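Local coordinates for protein carboxylic ester hydrolase (Aspergillus niger, PDB 7K4O) that probably hydrolyses ester bonds of tannins as a secreted serine esterase of the tannase family, at residues A[400-403]-A[404-408]; A[449-452]-A[453-457]. One frame throughout, in Å; residues are numbered along the deposited sequence.

How the interactions relate
Interactions 1 and 2 follow one another along the chain, neither nesting nor crossing, and each is a local turn that closes no long loop. The first shapes the short helix 402-406, which leads into strand 410-416. After helix 425-438, the second takes the chain from helix 444-452 into strand 455-460, the outermost strand at one end of the mixed sheet and a parallel neighbour of 410-416. The two meet at Trp454, whose ring is stacked with that of His405, ND1 of His405 lying 3.2 Å from Trp454 NE1. Leu401 and Phe404 also pack on this indole, so the indole of interaction 2 packs against three side chains of interaction 1.

Interaction 1 of 2, residues A[400-403]-A[404-408]; sequences DLTP and FHEAG. With ZN (zinc ion), chain O.
Thr402 and Glu406 lie side by side one helical turn apart, pointing the same way, and the methyl CG2 of Thr402 approaches Glu406 OE2 to 3.5 Å. The backbone beneath them is bonded in the same register, Glu406 N giving a 2.8 Å bond to Thr402 O. The turns before and after it are closed by His405 N to Leu401 O, at 2.9 Å, and by a more bent bond from Ala407 N to Pro403 O. His405 projects from this turn with CG turned away from the backbone nitrogen (chi1 168°), and its NE2 binds a zinc ion at 2.1 Å. Four waters also bind the metal.

Short motifs flank the helix 402-406. Leu401 holds the N-cap position, while Asp400 makes an Asx turn: its OD1 receives Thr402 N at 3.0 Å from above the carboxylate plane, 42° out of it. The same oxygen offers its syn lone pair to Thr402 OG1 at 2.6 Å, a hydroxyl held beside its own backbone nitrogen (chi1 -62°), so one carboxylate oxygen takes two donors from one residue. At the other end Gly408, with positive phi, forms a Schellman motif, Gly408 N reaching His405 O at 2.9 Å. Leu401 and Phe404 face inward, touching Trp193 and Val196 of helix 187-196 respectively, and Met438 of helix 425-438 packs on Leu401, Thr402 and His405.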
loop_
_atom_site.group_PDB
_atom_site.type_symbol
_atom_site.label_atom_id
_atom_site.label_comp_id
_atom_site.label_asym_id
_atom_site.label_seq_id
_atom_site.Cartn_x
_atom_site.Cartn_y
_atom_site.Cartn_z
ATOM N N ASP A 400 19.116 0.220 -1.401
ATOM C CA ASP A 400 20.135 -0.817 -1.624
ATOM C C ASP A 400 19.517 -2.155 -1.183
ATOM O O ASP A 400 19.441 -2.415 0.028
ATOM C CB ASP A 400 21.408 -0.538 -0.855
ATOM C CG ASP A 400 22.428 -1.648 -1.022
ATOM O OD1 ASP A 400 22.168 -2.512 -1.915
ATOM O OD2 ASP A 400 23.400 -1.659 -0.257
ATOM N N LEU A 401 19.048 -2.947 -2.139
ATOM C CA LEU A 401 18.374 -4.234 -1.867
ATOM C C LEU A 401 19.329 -5.367 -2.257
ATOM O O LEU A 401 18.867 -6.488 -2.579
ATOM C CB LEU A 401 17.081 -4.284 -2.675
ATOM C CG LEU A 401 16.050 -3.196 -2.422
ATOM C CD1 LEU A 401 14.781 -3.427 -3.226
ATOM C CD2 LEU A 401 15.697 -3.131 -0.930
ATOM N N THR A 402 20.631 -5.120 -2.149
ATOM C CA THR A 402 21.646 -6.143 -2.522
ATOM C C THR A 402 21.348 -7.479 -1.811
ATOM O O THR A 402 21.377 -8.544 -2.461
ATOM C CB THR A 402 23.078 -5.617 -2.326
ATOM O OG1 THR A 402 23.243 -4.492 -3.193
ATOM C CG2 THR A 402 24.068 -6.727 -2.648
ATOM N N PRO A 403 21.123 -7.554 -0.487
ATOM C CA PRO A 403 20.915 -8.848 0.175
ATOM C C PRO A 403 19.707 -9.630 -0.386
ATOM O O PRO A 403 19.818 -10.833 -0.691
ATOM C CB PRO A 403 20.680 -8.477 1.647
ATOM C CG PRO A 403 21.449 -7.183 1.814
ATOM C CD PRO A 403 21.203 -6.442 0.515
ATOM N N PHE A 404 18.574 -8.970 -0.540
ATOM C CA PHE A 404 17.357 -9.598 -1.104
ATOM C C PHE A 404 17.620 -10.070 -2.532
ATOM O O PHE A 404 17.275 -11.223 -2.930
ATOM C CB PHE A 404 16.203 -8.611 -1.024
ATOM C CG PHE A 404 14.898 -9.134 -1.536
ATOM C CD1 PHE A 404 14.070 -9.873 -0.720
ATOM C CD2 PHE A 404 14.512 -8.898 -2.844
ATOM C CE1 PHE A 404 12.867 -10.340 -1.208
ATOM C CE2 PHE A 404 13.295 -9.327 -3.312
ATOM C CZ PHE A 404 12.464 -10.053 -2.495
ATOM N N HIS A 405 18.242 -9.229 -3.342
ATOM C CA HIS A 405 18.506 -9.578 -4.756
ATOM C C HIS A 405 19.453 -10.790 -4.797
ATOM O O HIS A 405 19.163 -11.747 -5.571
ATOM C CB HIS A 405 19.041 -8.362 -5.502
ATOM C CG HIS A 405 19.588 -8.696 -6.853
ATOM N ND1 HIS A 405 18.840 -9.408 -7.776
ATOM C CD2 HIS A 405 20.771 -8.395 -7.435
ATOM C CE1 HIS A 405 19.595 -9.567 -8.882
ATOM N NE2 HIS A 405 20.747 -8.981 -8.662
ATOM N N GLU A 406 20.516 -10.769 -4.013
ATOM C CA GLU A 406 21.537 -11.842 -3.988
ATOM C C GLU A 406 20.961 -13.156 -3.452
ATOM O O GLU A 406 21.506 -14.196 -3.873
ATOM C CB GLU A 406 22.755 -11.454 -3.164
ATOM C CG GLU A 406 23.629 -10.478 -3.917
ATOM C CD GLU A 406 24.930 -10.106 -3.186
ATOM O OE1 GLU A 406 25.033 -10.320 -1.957
ATOM O OE2 GLU A 406 25.801 -9.543 -3.855
ATOM N N ALA A 407 19.902 -13.116 -2.648
ATOM C CA ALA A 407 19.220 -14.341 -2.149
ATOM C C ALA A 407 18.272 -14.879 -3.235
ATOM O O ALA A 407 17.739 -15.989 -3.057
ATOM C CB ALA A 407 18.445 -14.034 -0.888
ATOM N N GLY A 408 18.059 -14.153 -4.328
ATOM C CA GLY A 408 17.171 -14.558 -5.427
ATOM C C GLY A 408 15.728 -14.166 -5.204
ATOM O O GLY A 408 14.862 -14.637 -5.958
HETATM ZN ZN ZN O . 22.459 -9.032 -9.833
HETATM O O HOH W 1 24.048 -7.112 -9.416
HETATM O O HOH W 2 21.340 -7.971 -11.473
HETATM O O HOH W 3 22.507 -11.030 -11.230
HETATM O O HOH W 4 24.088 -10.011 -8.469
#

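Interaction 2 of 2, residues A[449-452]-A[453-457]; sequences EALN and EWYRL
Leu451 O draws two backbone N-H groups from the residues that follow the helix. Tyr455 N approaches it nearly in line with the carbonyl bond at 2.9 Å, while Trp454 N comes from above the carbonyl plane, at 3.0 Å. Glu453 N bonds to Ala450 O at 3.3 Å, and also weakly to Glu449 O. A side chain takes up the next carbonyl: Arg456 NH1 reaches Asn452 O at 2.9 Å, with that oxygen at the guanidinium edge and in its plane. Bending of the arginine at chi3 (73°) brings the group back over the helix end, and its NH2 has a further partner in Thr496 O.

These bonds accompany the passage from helix 444-452 into strand 455-460, the edge strand that pairs with 410-416 in the central sheet of this alpha/beta-hydrolase-clan enzyme.

Apolar contact is carried by Leu451. Its CD1 sits over one face of the Trp454 indole, offset toward the rim and 3.3 Å from CZ2, and the same methyl meets Tyr455 CB at 3.8 Å. Trp454 CG is wedged between its backbone N and carbonyl carbon (chi1 62°), which folds the ring back beneath the leucine; its NE1 bonds to Tyr439 OH.

Acidic groups meet on the exposed side. Glu449 OE2 and Glu453 OE1, 3.4 Å apart, both ligate a second zinc ion, distinct from the one on His405, which probably offsets the repulsion between carboxylates turned 67° against each other.

A water that accepts from Leu457 N at 2.8 Å probably also donates to Asn452 OD1, though it has other acceptors in reach; the amide ND2 of Asn452 bonds instead to Trp517 O.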
loop_
_atom_site.group_PDB
_atom_site.type_symbol
_atom_site.label_atom_id
_atom_site.label_comp_id
_atom_site.label_asym_id
_atom_site.label_seq_id
_atom_site.Cartn_x
_atom_site.Cartn_y
_atom_site.Cartn_z
ATOM N N GLU A 449 16.459 -3.163 -17.382
ATOM C CA GLU A 449 16.360 -4.611 -17.688
ATOM C C GLU A 449 16.920 -5.405 -16.516
ATOM O O GLU A 449 16.320 -6.441 -16.169
ATOM C CB GLU A 449 17.142 -4.938 -18.957
ATOM C CG GLU A 449 16.964 -6.405 -19.369
ATOM C CD GLU A 449 17.800 -7.439 -18.614
ATOM O OE1 GLU A 449 18.917 -7.059 -18.172
ATOM O OE2 GLU A 449 17.403 -8.686 -18.547
ATOM N N ALA A 450 18.033 -4.983 -15.946
ATOM C CA ALA A 450 18.667 -5.730 -14.838
ATOM C C ALA A 450 17.707 -5.751 -13.635
ATOM O O ALA A 450 17.455 -6.850 -13.056
ATOM C CB ALA A 450 19.997 -5.143 -14.481
ATOM N N LEU A 451 17.101 -4.608 -13.307
ATOM C CA LEU A 451 16.169 -4.574 -12.151
ATOM C C LEU A 451 14.897 -5.395 -12.438
ATOM O O LEU A 451 14.376 -6.092 -11.541
ATOM C CB LEU A 451 15.806 -3.131 -11.833
ATOM C CG LEU A 451 14.935 -2.958 -10.575
ATOM C CD1 LEU A 451 15.569 -3.589 -9.346
ATOM C CD2 LEU A 451 14.701 -1.469 -10.313
ATOM N N ASN A 452 14.395 -5.323 -13.668
ATOM C CA ASN A 452 13.169 -6.012 -14.123
ATOM C C ASN A 452 13.354 -7.535 -14.160
ATOM O O ASN A 452 12.328 -8.235 -14.288
ATOM C CB ASN A 452 12.654 -5.445 -15.460
ATOM C CG ASN A 452 11.775 -4.225 -15.245
ATOM O OD1 ASN A 452 11.209 -4.049 -14.158
ATOM N ND2 ASN A 452 11.678 -3.335 -16.252
ATOM N N GLU A 453 14.540 -8.036 -13.960
ATOM C CA GLU A 453 14.705 -9.507 -13.760
ATOM C C GLU A 453 14.079 -9.931 -12.415
ATOM O O GLU A 453 13.779 -11.134 -12.248
ATOM C CB GLU A 453 16.176 -9.884 -13.714
ATOM C CG GLU A 453 16.944 -9.745 -15.042
ATOM C CD GLU A 453 18.422 -10.064 -14.929
ATOM O OE1 GLU A 453 19.153 -9.866 -15.911
ATOM O OE2 GLU A 453 18.874 -10.446 -13.833
ATOM N N TRP A 454 13.927 -9.045 -11.436
ATOM C CA TRP A 454 13.532 -9.482 -10.074
ATOM C C TRP A 454 12.590 -8.505 -9.346
ATOM O O TRP A 454 11.987 -8.896 -8.356
ATOM C CB TRP A 454 14.773 -9.831 -9.239
ATOM C CG TRP A 454 15.686 -8.669 -9.036
ATOM C CD1 TRP A 454 16.649 -8.253 -9.904
ATOM C CD2 TRP A 454 15.708 -7.746 -7.918
ATOM N NE1 TRP A 454 17.319 -7.163 -9.395
ATOM C CE2 TRP A 454 16.737 -6.810 -8.197
ATOM C CE3 TRP A 454 15.000 -7.624 -6.717
ATOM C CZ2 TRP A 454 17.075 -5.773 -7.322
ATOM C CZ3 TRP A 454 15.298 -6.534 -5.898
ATOM C CH2 TRP A 454 16.321 -5.662 -6.192
ATOM N N TYR A 455 12.428 -7.270 -9.780
ATOM C CA TYR A 455 11.547 -6.279 -9.112
ATOM C C TYR A 455 10.783 -5.550 -10.217
ATOM O O TYR A 455 11.360 -4.747 -10.925
ATOM C CB TYR A 455 12.346 -5.300 -8.234
ATOM C CG TYR A 455 11.602 -4.080 -7.733
ATOM C CD1 TYR A 455 10.205 -4.018 -7.704
ATOM C CD2 TYR A 455 12.306 -2.982 -7.233
ATOM C CE1 TYR A 455 9.536 -2.867 -7.257
ATOM C CE2 TYR A 455 11.651 -1.848 -6.756
ATOM C CZ TYR A 455 10.266 -1.772 -6.820
ATOM O OH TYR A 455 9.617 -0.652 -6.403
ATOM N N ARG A 456 9.530 -5.921 -10.388
ATOM C CA ARG A 456 8.647 -5.432 -11.453
ATOM C C ARG A 456 7.523 -4.624 -10.836
ATOM O O ARG A 456 6.974 -4.986 -9.796
ATOM C CB ARG A 456 8.157 -6.607 -12.317
ATOM C CG ARG A 456 9.304 -7.352 -12.976
ATOM C CD ARG A 456 8.889 -8.623 -13.732
ATOM N NE ARG A 456 8.213 -8.234 -14.947
ATOM C CZ ARG A 456 8.815 -7.851 -16.073
ATOM N NH1 ARG A 456 10.132 -7.839 -16.190
ATOM N NH2 ARG A 456 8.067 -7.525 -17.111
ATOM N N LEU A 457 7.193 -3.529 -11.522
ATOM C CA LEU A 457 6.232 -2.521 -11.077
ATOM C C LEU A 457 5.151 -2.338 -12.145
ATOM O O LEU A 457 5.498 -2.190 -13.350
ATOM C CB LEU A 457 6.992 -1.207 -10.848
ATOM C CG LEU A 457 6.126 0.020 -10.607
ATOM C CD1 LEU A 457 5.294 -0.089 -9.328
ATOM C CD2 LEU A 457 7.025 1.249 -10.577
HETATM O O HOH W 5 19.574 -8.247 -12.218
HETATM O O HOH W 6 8.691 -3.190 -13.921
#